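RNA 2',3'-cyclic phosphodiesterase (Deinococcus radiodurans, PDB 5H7E) is a LigT-like phosphoesterase of the 2H clan, built around a curled antiparallel beta sheet with helices packed against it. Local coordinates at residues R55-D58 with L59-G63; L62-R65 with L66-L70; L108-G111 with I112-G116. All coordinates share one frame; numbering follows the deposited sequence.

Interaction 1: R55-D58 with L59-G63; sequences RVED and LKRLG
A salt-bridge network centred on D58 runs along the first turns of helix 56-67, with R61 one turn ahead and R55 one turn behind. D58 divides its carboxylate between the two arginines. D58 OD1 lies 2.7 Å from R61 NH1, at the edge of the guanidinium, with the two flat groups turned 48° apart. R55 takes the other oxygen side-on: R55 NE (3.1 Å) and NH1 (2.9 Å) both approach D58 OD2 on its anti side. Two hydrogen bonds on OD2 and a salt bridge on OD1 probably limit how far the carboxylate can rotate. R55 NH1 also bonds the carbonyl of L115, so this arginine reaches beyond its own helix.

R61 is braced over one face as well. E57 sets its CG anti to its own backbone N (chi1 -167°) and lays that carbon over the guanidinium, 3.4 Å from R61 NH2. The bend that follows at chi2 swings the carboxylate toward K60, where E57 OE1 and K60 NZ form a long salt bridge of 3.8 Å. V56 CG1 also touches K60 CD. Underneath run regular helical bonds, such as R61 N to E57 O at 2.9 Å, while L59 and L62 pack on strand 6-13. Acid and base spaced three residues apart, as here, are typical of the solvent-facing side of an amphipathic helix.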
ATOM      1  N   ARG A  55     -12.880   6.715 -15.966  1.00 32.66           N
ATOM      2  CA  ARG A  55     -13.234   5.578 -15.131  1.00 31.86           C
ATOM      3  C   ARG A  55     -13.057   5.858 -13.653  1.00 28.94           C
ATOM      4  O   ARG A  55     -13.381   4.989 -12.845  1.00 32.38           O
ATOM      5  CB  ARG A  55     -12.396   4.340 -15.498  1.00 31.74           C
ATOM      6  CG  ARG A  55     -12.571   3.846 -16.959  1.00 38.27           C
ATOM      7  CD  ARG A  55     -14.042   3.775 -17.404  1.00 38.48           C
ATOM      8  NE  ARG A  55     -14.872   2.905 -16.569  1.00 37.93           N
ATOM      9  CZ  ARG A  55     -14.848   1.577 -16.612  1.00 39.12           C
ATOM     10  NH1 ARG A  55     -15.649   0.861 -15.809  1.00 34.49           N
ATOM     11  NH2 ARG A  55     -14.027   0.956 -17.464  1.00 37.37           N
ATOM     12  N   VAL A  56     -12.554   7.036 -13.282  1.00 31.32           N
ATOM     13  CA  VAL A  56     -12.230   7.282 -11.884  1.00 29.25           C
ATOM     14  C   VAL A  56     -13.489   7.298 -11.028  1.00 30.92           C
ATOM     15  O   VAL A  56     -13.485   6.815  -9.897  1.00 29.39           O
ATOM     16  CB  VAL A  56     -11.431   8.580 -11.737  1.00 32.96           C
ATOM     17  CG1 VAL A  56     -11.232   8.912 -10.265  1.00 37.97           C
ATOM     18  CG2 VAL A  56     -10.075   8.429 -12.443  1.00 34.60           C
ATOM     19  N   GLU A  57     -14.585   7.861 -11.539  1.00 34.82           N
ATOM     20  CA  GLU A  57     -15.808   7.848 -10.745  1.00 32.22           C
ATOM     21  C   GLU A  57     -16.273   6.436 -10.436  1.00 30.06           C
ATOM     22  O   GLU A  57     -16.713   6.171  -9.312  1.00 33.22           O
ATOM     23  CB  GLU A  57     -16.911   8.653 -11.443  1.00 37.21           C
ATOM     24  CG  GLU A  57     -18.100   8.933 -10.532  1.00 42.32           C
ATOM     25  CD  GLU A  57     -17.718   9.743  -9.291  1.00 60.69           C
ATOM     26  OE1 GLU A  57     -16.775  10.566  -9.363  1.00 64.40           O
ATOM     27  OE2 GLU A  57     -18.368   9.553  -8.239  1.00 73.31           O
ATOM     28  N   ASP A  58     -16.150   5.486 -11.381  1.00 30.38           N
ATOM     29  CA  ASP A  58     -16.483   4.091 -11.037  1.00 28.68           C
ATOM     30  C   ASP A  58     -15.612   3.571  -9.911  1.00 26.24           C
ATOM     31  O   ASP A  58     -16.087   2.822  -9.051  1.00 28.41           O
ATOM     32  CB  ASP A  58     -16.337   3.147 -12.230  1.00 30.02           C
ATOM     33  CG  ASP A  58     -17.411   3.373 -13.303  1.00 43.71           C
ATOM     34  OD1 ASP A  58     -18.496   3.936 -12.993  1.00 39.62           O
ATOM     35  OD2 ASP A  58     -17.158   2.950 -14.462  1.00 43.52           O
ATOM     36  N   LEU A  59     -14.323   3.909  -9.937  1.00 26.34           N
ATOM     37  CA  LEU A  59     -13.421   3.440  -8.890  1.00 25.93           C
ATOM     38  C   LEU A  59     -13.774   4.058  -7.546  1.00 22.82           C
ATOM     39  O   LEU A  59     -13.562   3.433  -6.490  1.00 24.21           O
ATOM     40  CB  LEU A  59     -11.969   3.787  -9.246  1.00 24.89           C
ATOM     41  CG  LEU A  59     -11.465   2.994 -10.459  1.00 26.70           C
ATOM     42  CD1 LEU A  59     -10.075   3.512 -10.848  1.00 28.79           C
ATOM     43  CD2 LEU A  59     -11.322   1.467 -10.157  1.00 24.11           C
ATOM     44  N   LYS A  60     -14.247   5.305  -7.551  1.00 28.87           N
ATOM     45  CA  LYS A  60     -14.661   5.955  -6.313  1.00 24.35           C
ATOM     46  C   LYS A  60     -15.921   5.307  -5.761  1.00 26.65           C
ATOM     47  O   LYS A  60     -16.042   5.106  -4.554  1.00 27.10           O
ATOM     48  CB  LYS A  60     -14.885   7.458  -6.546  1.00 28.12           C
ATOM     49  CG  LYS A  60     -13.567   8.220  -6.628  1.00 30.60           C
ATOM     50  CD  LYS A  60     -13.725   9.655  -7.127  1.00 35.54           C
ATOM     51  CE  LYS A  60     -14.530  10.508  -6.173  1.00 55.03           C
ATOM     52  NZ  LYS A  60     -14.599  11.949  -6.638  1.00 58.88           N
ATOM     53  N   ARG A  61     -16.873   4.994  -6.630  1.00 28.04           N
ATOM     54  CA  ARG A  61     -18.074   4.295  -6.194  1.00 29.37           C
ATOM     55  C   ARG A  61     -17.724   2.931  -5.613  1.00 29.68           C
ATOM     56  O   ARG A  61     -18.351   2.486  -4.648  1.00 29.61           O
ATOM     57  CB  ARG A  61     -19.036   4.147  -7.367  1.00 32.27           C
ATOM     58  CG  ARG A  61     -19.664   5.426  -7.792  1.00 37.66           C
ATOM     59  CD  ARG A  61     -20.754   5.140  -8.862  1.00 38.98           C
ATOM     60  NE  ARG A  61     -21.117   6.335  -9.622  1.00 63.48           N
ATOM     61  CZ  ARG A  61     -20.742   6.596 -10.878  1.00 66.66           C
ATOM     62  NH1 ARG A  61     -19.980   5.749 -11.565  1.00 68.50           N
ATOM     63  NH2 ARG A  61     -21.138   7.723 -11.454  1.00 71.38           N
ATOM     64  N   LEU A  62     -16.782   2.223  -6.248  1.00 25.06           N
ATOM     65  CA  LEU A  62     -16.352   0.922  -5.723  1.00 24.99           C
ATOM     66  C   LEU A  62     -15.720   1.064  -4.344  1.00 25.85           C
ATOM     67  O   LEU A  62     -16.043   0.296  -3.424  1.00 24.45           O
ATOM     68  CB  LEU A  62     -15.384   0.270  -6.713  1.00 23.57           C
ATOM     69  CG  LEU A  62     -14.780  -1.067  -6.237  1.00 25.44           C
ATOM     70  CD1 LEU A  62     -15.892  -2.154  -6.119  1.00 26.02           C
ATOM     71  CD2 LEU A  62     -13.759  -1.415  -7.300  1.00 27.98           C
ATOM     72  N   GLY A  63     -14.867   2.067  -4.158  1.00 24.55           N
ATOM     73  CA  GLY A  63     -14.255   2.270  -2.848  1.00 23.06           C
ATOM     74  C   GLY A  63     -15.291   2.556  -1.777  1.00 25.12           C
ATOM     75  O   GLY A  63     -15.248   1.979  -0.690  1.00 24.04           O
TER

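Interaction 2: L62-R65 with L66-L70; sequences LGTR and LTQDL. With SO4 (sulfate ion), chain F.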
ATOM      1  N   LEU A  62     -16.782   2.223  -6.248  1.00 25.06           N
ATOM      2  CA  LEU A  62     -16.352   0.922  -5.723  1.00 24.99           C
ATOM      3  C   LEU A  62     -15.720   1.064  -4.344  1.00 25.85           C
ATOM      4  O   LEU A  62     -16.043   0.296  -3.424  1.00 24.45           O
ATOM      5  CB  LEU A  62     -15.384   0.270  -6.713  1.00 23.57           C
ATOM      6  CG  LEU A  62     -14.780  -1.067  -6.237  1.00 25.44           C
ATOM      7  CD1 LEU A  62     -15.892  -2.154  -6.119  1.00 26.02           C
ATOM      8  CD2 LEU A  62     -13.759  -1.415  -7.300  1.00 27.98           C
ATOM      9  N   GLY A  63     -14.867   2.067  -4.158  1.00 24.55           N
ATOM     10  CA  GLY A  63     -14.255   2.270  -2.848  1.00 23.06           C
ATOM     11  C   GLY A  63     -15.291   2.556  -1.777  1.00 25.12           C
ATOM     12  O   GLY A  63     -15.248   1.979  -0.690  1.00 24.04           O
ATOM     13  N   THR A  64     -16.302   3.371  -2.104  1.00 24.58           N
ATOM     14  CA  THR A  64     -17.337   3.662  -1.123  1.00 23.31           C
ATOM     15  C   THR A  64     -18.139   2.409  -0.780  1.00 25.32           C
ATOM     16  O   THR A  64     -18.410   2.148   0.396  1.00 28.91           O
ATOM     17  CB  THR A  64     -18.248   4.764  -1.692  1.00 28.77           C
ATOM     18  OG1 THR A  64     -17.483   5.967  -1.810  1.00 29.78           O
ATOM     19  CG2 THR A  64     -19.423   5.023  -0.779  1.00 30.09           C
ATOM     20  N   ARG A  65     -18.510   1.617  -1.783  1.00 25.47           N
ATOM     21  CA  ARG A  65     -19.369   0.465  -1.519  1.00 28.12           C
ATOM     22  C   ARG A  65     -18.636  -0.575  -0.676  1.00 25.90           C
ATOM     23  O   ARG A  65     -19.238  -1.196   0.212  1.00 29.72           O
ATOM     24  CB  ARG A  65     -19.824  -0.153  -2.840  1.00 31.78           C
ATOM     25  CG  ARG A  65     -20.807  -1.288  -2.722  1.00 50.01           C
ATOM     26  CD  ARG A  65     -21.021  -1.956  -4.084  1.00 62.46           C
ATOM     27  NE  ARG A  65     -20.286  -3.220  -4.152  1.00 70.88           N
ATOM     28  CZ  ARG A  65     -19.466  -3.574  -5.135  1.00 62.77           C
ATOM     29  NH1 ARG A  65     -19.284  -2.769  -6.168  1.00 60.28           N
ATOM     30  NH2 ARG A  65     -18.842  -4.747  -5.087  1.00 64.46           N
ATOM     31  N   LEU A  66     -17.349  -0.784  -0.946  1.00 22.67           N
ATOM     32  CA  LEU A  66     -16.624  -1.860  -0.238  1.00 22.63           C
ATOM     33  C   LEU A  66     -16.310  -1.487   1.202  1.00 23.58           C
ATOM     34  O   LEU A  66     -16.077  -2.376   2.030  1.00 26.62           O
ATOM     35  CB  LEU A  66     -15.327  -2.228  -0.967  1.00 24.64           C
ATOM     36  CG  LEU A  66     -15.610  -2.939  -2.303  1.00 29.09           C
ATOM     37  CD1 LEU A  66     -14.355  -3.365  -3.089  1.00 31.36           C
ATOM     38  CD2 LEU A  66     -16.577  -4.128  -2.164  1.00 35.74           C
ATOM     39  N   THR A  67     -16.258  -0.200   1.531  1.00 23.62           N
ATOM     40  CA  THR A  67     -15.896   0.227   2.873  1.00 24.06           C
ATOM     41  C   THR A  67     -17.096   0.554   3.716  1.00 25.79           C
ATOM     42  O   THR A  67     -16.945   0.782   4.919  1.00 28.04           O
ATOM     43  CB  THR A  67     -14.987   1.484   2.834  1.00 24.90           C
ATOM     44  OG1 THR A  67     -15.663   2.516   2.079  1.00 24.88           O
ATOM     45  CG2 THR A  67     -13.642   1.173   2.174  1.00 23.51           C
ATOM     46  N   GLN A  68     -18.290   0.569   3.137  1.00 27.52           N
ATOM     47  CA  GLN A  68     -19.436   1.080   3.868  1.00 28.54           C
ATOM     48  C   GLN A  68     -19.748   0.250   5.115  1.00 32.94           C
ATOM     49  O   GLN A  68     -20.183   0.800   6.129  1.00 31.30           O
ATOM     50  CB  GLN A  68     -20.641   1.127   2.929  1.00 35.31           C
ATOM     51  CG  GLN A  68     -21.810   1.885   3.491  1.00 48.40           C
ATOM     52  CD  GLN A  68     -21.543   3.390   3.706  1.00 54.16           C
ATOM     53  OE1 GLN A  68     -20.549   3.958   3.228  1.00 51.58           O
ATOM     54  NE2 GLN A  68     -22.456   4.036   4.434  1.00 53.74           N
ATOM     55  N   ASP A  69     -19.534  -1.073   5.069  1.00 27.58           N
ATOM     56  CA  ASP A  69     -19.987  -1.962   6.137  1.00 24.37           C
ATOM     57  C   ASP A  69     -18.851  -2.558   6.965  1.00 24.86           C
ATOM     58  O   ASP A  69     -19.116  -3.350   7.877  1.00 28.41           O
ATOM     59  CB  ASP A  69     -20.838  -3.088   5.537  1.00 28.55           C
ATOM     60  CG  ASP A  69     -22.188  -2.614   5.046  1.00 40.48           C
ATOM     61  OD1 ASP A  69     -22.636  -1.505   5.395  1.00 43.78           O
ATOM     62  OD2 ASP A  69     -22.831  -3.389   4.351  1.00 47.73           O
ATOM     63  N   LEU A  70     -17.602  -2.133   6.729  1.00 21.52           N
ATOM     64  CA  LEU A  70     -16.476  -2.536   7.555  1.00 21.72           C
ATOM     65  C   LEU A  70     -16.245  -1.504   8.648  1.00 25.58           C
ATOM     66  O   LEU A  70     -16.332  -0.298   8.388  1.00 25.06           O
ATOM     67  CB  LEU A  70     -15.198  -2.629   6.705  1.00 22.44           C
ATOM     68  CG  LEU A  70     -15.096  -3.828   5.781  1.00 22.52           C
ATOM     69  CD1 LEU A  70     -13.927  -3.684   4.796  1.00 24.93           C
ATOM     70  CD2 LEU A  70     -14.894  -5.104   6.621  1.00 25.12           C
TER
HETATM   71  S   SO4 F 305     -17.280   7.604   1.716  1.00 45.51           S
HETATM   72  O1  SO4 F 305     -17.468   8.592   0.637  1.00 46.14           O
HETATM   73  O2  SO4 F 305     -16.807   6.411   1.033  1.00 51.52           O
HETATM   74  O3  SO4 F 305     -18.555   7.292   2.375  1.00 53.09           O
HETATM   75  O4  SO4 F 305     -16.368   8.145   2.740  1.00 35.98           O
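L66 N donates to L62 O at 3.0 Å in an ordinary helical bond, but one residue on the pattern stretches: T67 N is 3.3 Å from G63 O and makes a further weak bond to T64 O, as helix 56-67 nears its end.

The side chain of T67 strengthens that stretched turn. Its OG1 sits between the backbone N and the carbonyl carbon (chi1 55°), a position that swings the hydroxyl back over the preceding turn, where T67 OG1 donates to G63 O at 2.9 Å. The carbonyl of G63 is thus gripped twice by one residue, with N and OG1 arriving from opposite faces of its plane. T67 is buried against F174 and F176, so both polar groups are matched inside the protein.

L62 and L66 meet methyl to methyl, L62 CD1 against L66 CD1 at 3.6 Å, and the pair continues onto L108 and I112 of helix 101-114. The other branch, L66 CD2, touches R65 NH2 at 3.7 Å, where the arginine chain bends at chi3 and brings its guanidinium back beside the leucine.

Elsewhere the contact is polar. T64 OG1 stands 3.0 Å from O2 of a sulfate ion, probably from the crystallisation liquor, but K60 O competes for the same proton. Q68 OE1 lies 4.0 Å from sulfate O3, two acceptor oxygens with no proton to share. R175 N, at the end of strand 167-175, and R177 NE, just beyond it, also bond the anion. The chemistry implies a helix end secured by the T67 hydroxyl and the L62-L66 packing, and is consistent with a place beside it where R175 and R177, and possibly T64, can hold an anion.

Interaction 3: L108-G111 with I112-G116; sequences LRAG and IRELG
This is a local contact within the last turns of helix 101-114, where L108 and I112 form its buried side and the chain then leaves the helix at G116. I112 N bonds to L108 O at 2.8 Å, and the isoleucine side chain follows its backbone closely. I112 CG1 lies anti to the carbonyl carbon (chi1 -64°), which brings it to 3.1 Å from the same L108 O. From there I112 CD1 extends to L108 CG at 4.1 Å. The two side chains meet at a slant, and both also pack on Y10 of strand 6-13 and on L62 of helix 56-67, so this side of the helix faces the sheet and its neighbouring helix at once.

R109 points elsewhere. Its guanidinium bonds the carbonyls of L45 and L122, pinning the helix to strand 42-48 and to the segment ahead of strand 127-132.

The end of the helix is a Schellman motif. G116 takes up a positive phi of 70°, a conformation that favours glycine, and G116 N reaches back to R113 O at 2.8 Å. Just before it, L115 N bonds to G111 O at 3.1 Å, and L115 CG lies against that same oxygen at 3.4 Å.

On the outward side the long polar side chains fold back on the helix. R113 bends at chi3, turning its guanidinium back until R109 O lies near the plane of that group, at its edge, with R113 NE 3.9 Å away: proximity rather than a bond. E114 instead runs extended beyond CG and lies along the preceding turn, E114 CG 3.2 Å from A110 O. L115, next in the chain, rests on D58 of helix 56-67.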
ATOM      1  N   LEU A 108     -11.775  -5.807  -3.591  1.00 24.49           N
ATOM      2  CA  LEU A 108     -11.401  -4.654  -4.399  1.00 19.66           C
ATOM      3  C   LEU A 108     -10.872  -5.103  -5.755  1.00 23.86           C
ATOM      4  O   LEU A 108     -11.294  -4.605  -6.814  1.00 23.96           O
ATOM      5  CB  LEU A 108     -10.357  -3.858  -3.591  1.00 21.76           C
ATOM      6  CG  LEU A 108      -9.902  -2.599  -4.201  1.00 29.69           C
ATOM      7  CD1 LEU A 108     -11.086  -1.571  -4.188  1.00 28.14           C
ATOM      8  CD2 LEU A 108      -8.721  -2.101  -3.364  1.00 31.35           C
ATOM      9  N   ARG A 109      -9.943  -6.064  -5.738  1.00 23.65           N
ATOM     10  CA  ARG A 109      -9.361  -6.546  -6.990  1.00 22.05           C
ATOM     11  C   ARG A 109     -10.427  -7.156  -7.878  1.00 25.10           C
ATOM     12  O   ARG A 109     -10.412  -6.966  -9.109  1.00 26.67           O
ATOM     13  CB  ARG A 109      -8.237  -7.554  -6.677  1.00 21.86           C
ATOM     14  CG  ARG A 109      -7.056  -6.855  -6.038  1.00 20.80           C
ATOM     15  CD  ARG A 109      -6.106  -7.911  -5.476  1.00 21.87           C
ATOM     16  NE  ARG A 109      -4.915  -7.270  -4.929  1.00 20.68           N
ATOM     17  CZ  ARG A 109      -3.700  -7.826  -4.942  1.00 19.91           C
ATOM     18  NH1 ARG A 109      -3.543  -9.072  -5.441  1.00 22.32           N
ATOM     19  NH2 ARG A 109      -2.677  -7.117  -4.466  1.00 20.44           N
ATOM     20  N   ALA A 110     -11.357  -7.913  -7.281  1.00 25.04           N
ATOM     21  CA  ALA A 110     -12.433  -8.465  -8.081  1.00 26.98           C
ATOM     22  C   ALA A 110     -13.312  -7.364  -8.659  1.00 26.49           C
ATOM     23  O   ALA A 110     -13.791  -7.490  -9.798  1.00 28.64           O
ATOM     24  CB  ALA A 110     -13.270  -9.439  -7.243  1.00 30.55           C
ATOM     25  N   GLY A 111     -13.621  -6.341  -7.852  1.00 27.71           N
ATOM     26  CA  GLY A 111     -14.473  -5.269  -8.349  1.00 27.16           C
ATOM     27  C   GLY A 111     -13.814  -4.485  -9.466  1.00 25.58           C
ATOM     28  O   GLY A 111     -14.484  -4.044 -10.398  1.00 30.08           O
ATOM     29  N   ILE A 112     -12.514  -4.271  -9.355  1.00 22.04           N
ATOM     30  CA  ILE A 112     -11.806  -3.534 -10.381  1.00 23.95           C
ATOM     31  C   ILE A 112     -11.863  -4.302 -11.697  1.00 26.63           C
ATOM     32  O   ILE A 112     -12.091  -3.723 -12.744  1.00 29.49           O
ATOM     33  CB  ILE A 112     -10.348  -3.275  -9.985  1.00 21.92           C
ATOM     34  CG1 ILE A 112     -10.291  -2.383  -8.752  1.00 20.17           C
ATOM     35  CG2 ILE A 112      -9.593  -2.615 -11.119  1.00 25.01           C
ATOM     36  CD1 ILE A 112      -8.917  -2.298  -8.144  1.00 21.45           C
ATOM     37  N   ARG A 113     -11.678  -5.611 -11.620  1.00 29.08           N
ATOM     38  CA  ARG A 113     -11.727  -6.488 -12.783  1.00 34.24           C
ATOM     39  C   ARG A 113     -13.110  -6.472 -13.405  1.00 30.09           C
ATOM     40  O   ARG A 113     -13.257  -6.456 -14.618  1.00 34.50           O
ATOM     41  CB  ARG A 113     -11.402  -7.906 -12.341  1.00 49.82           C
ATOM     42  CG  ARG A 113     -11.112  -8.926 -13.430  1.00 53.41           C
ATOM     43  CD  ARG A 113     -10.545 -10.222 -12.838  1.00 75.36           C
ATOM     44  NE  ARG A 113      -9.918  -9.993 -11.531  1.00 76.41           N
ATOM     45  CZ  ARG A 113      -9.119 -10.835 -10.883  1.00 71.43           C
ATOM     46  NH1 ARG A 113      -8.787 -12.006 -11.414  1.00 70.29           N
ATOM     47  NH2 ARG A 113      -8.634 -10.487  -9.699  1.00 68.35           N
ATOM     48  N   GLU A 114     -14.122  -6.475 -12.557  1.00 29.18           N
ATOM     49  CA  GLU A 114     -15.507  -6.477 -12.997  1.00 35.30           C
ATOM     50  C   GLU A 114     -15.787  -5.210 -13.808  1.00 33.21           C
ATOM     51  O   GLU A 114     -16.586  -5.224 -14.729  1.00 35.81           O
ATOM     52  CB  GLU A 114     -16.463  -6.691 -11.825  1.00 52.01           C
ATOM     53  CG  GLU A 114     -16.465  -8.140 -11.343  1.00 53.48           C
ATOM     54  CD  GLU A 114     -16.982  -8.334  -9.927  1.00 61.88           C
ATOM     55  OE1 GLU A 114     -17.536  -7.385  -9.349  1.00 58.37           O
ATOM     56  OE2 GLU A 114     -16.834  -9.451  -9.391  1.00 62.10           O
ATOM     57  N   LEU A 115     -15.161  -4.109 -13.420  1.00 31.34           N
ATOM     58  CA  LEU A 115     -15.278  -2.841 -14.142  1.00 30.17           C
ATOM     59  C   LEU A 115     -14.500  -2.851 -15.446  1.00 30.89           C
ATOM     60  O   LEU A 115     -14.613  -1.895 -16.205  1.00 36.57           O
ATOM     61  CB  LEU A 115     -14.779  -1.680 -13.265  1.00 30.77           C
ATOM     62  CG  LEU A 115     -15.705  -1.357 -12.092  1.00 29.17           C
ATOM     63  CD1 LEU A 115     -15.034  -0.440 -11.120  1.00 29.85           C
ATOM     64  CD2 LEU A 115     -17.066  -0.755 -12.586  1.00 35.13           C
ATOM     65  N   GLY A 116     -13.713  -3.891 -15.725  1.00 32.15           N
ATOM     66  CA  GLY A 116     -12.891  -3.893 -16.926  1.00 30.18           C
ATOM     67  C   GLY A 116     -11.739  -2.915 -16.872  1.00 29.36           C
ATOM     68  O   GLY A 116     -11.348  -2.375 -17.905  1.00 31.14           O
TER

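Following the chain, interaction 1 comes first, at the start of helix 56-67, and interaction 2 continues it along the same helix, the two sharing L62 and G63. Interaction 3 comes later, at the end of helix 101-114, with strands 73-83 and 91-97 between. None closes a long loop; each joins neighbouring turns of a helix or its end. The first two overlap and the third follows in series, so none nests inside another. In space R55 NH1 probably bonds L115 O, L62 packs on G111 and I112, and L66 on L108. The two helices are thereby joined side by side, with V56, L59, L62, L108 and I112 packing on strand 6-13.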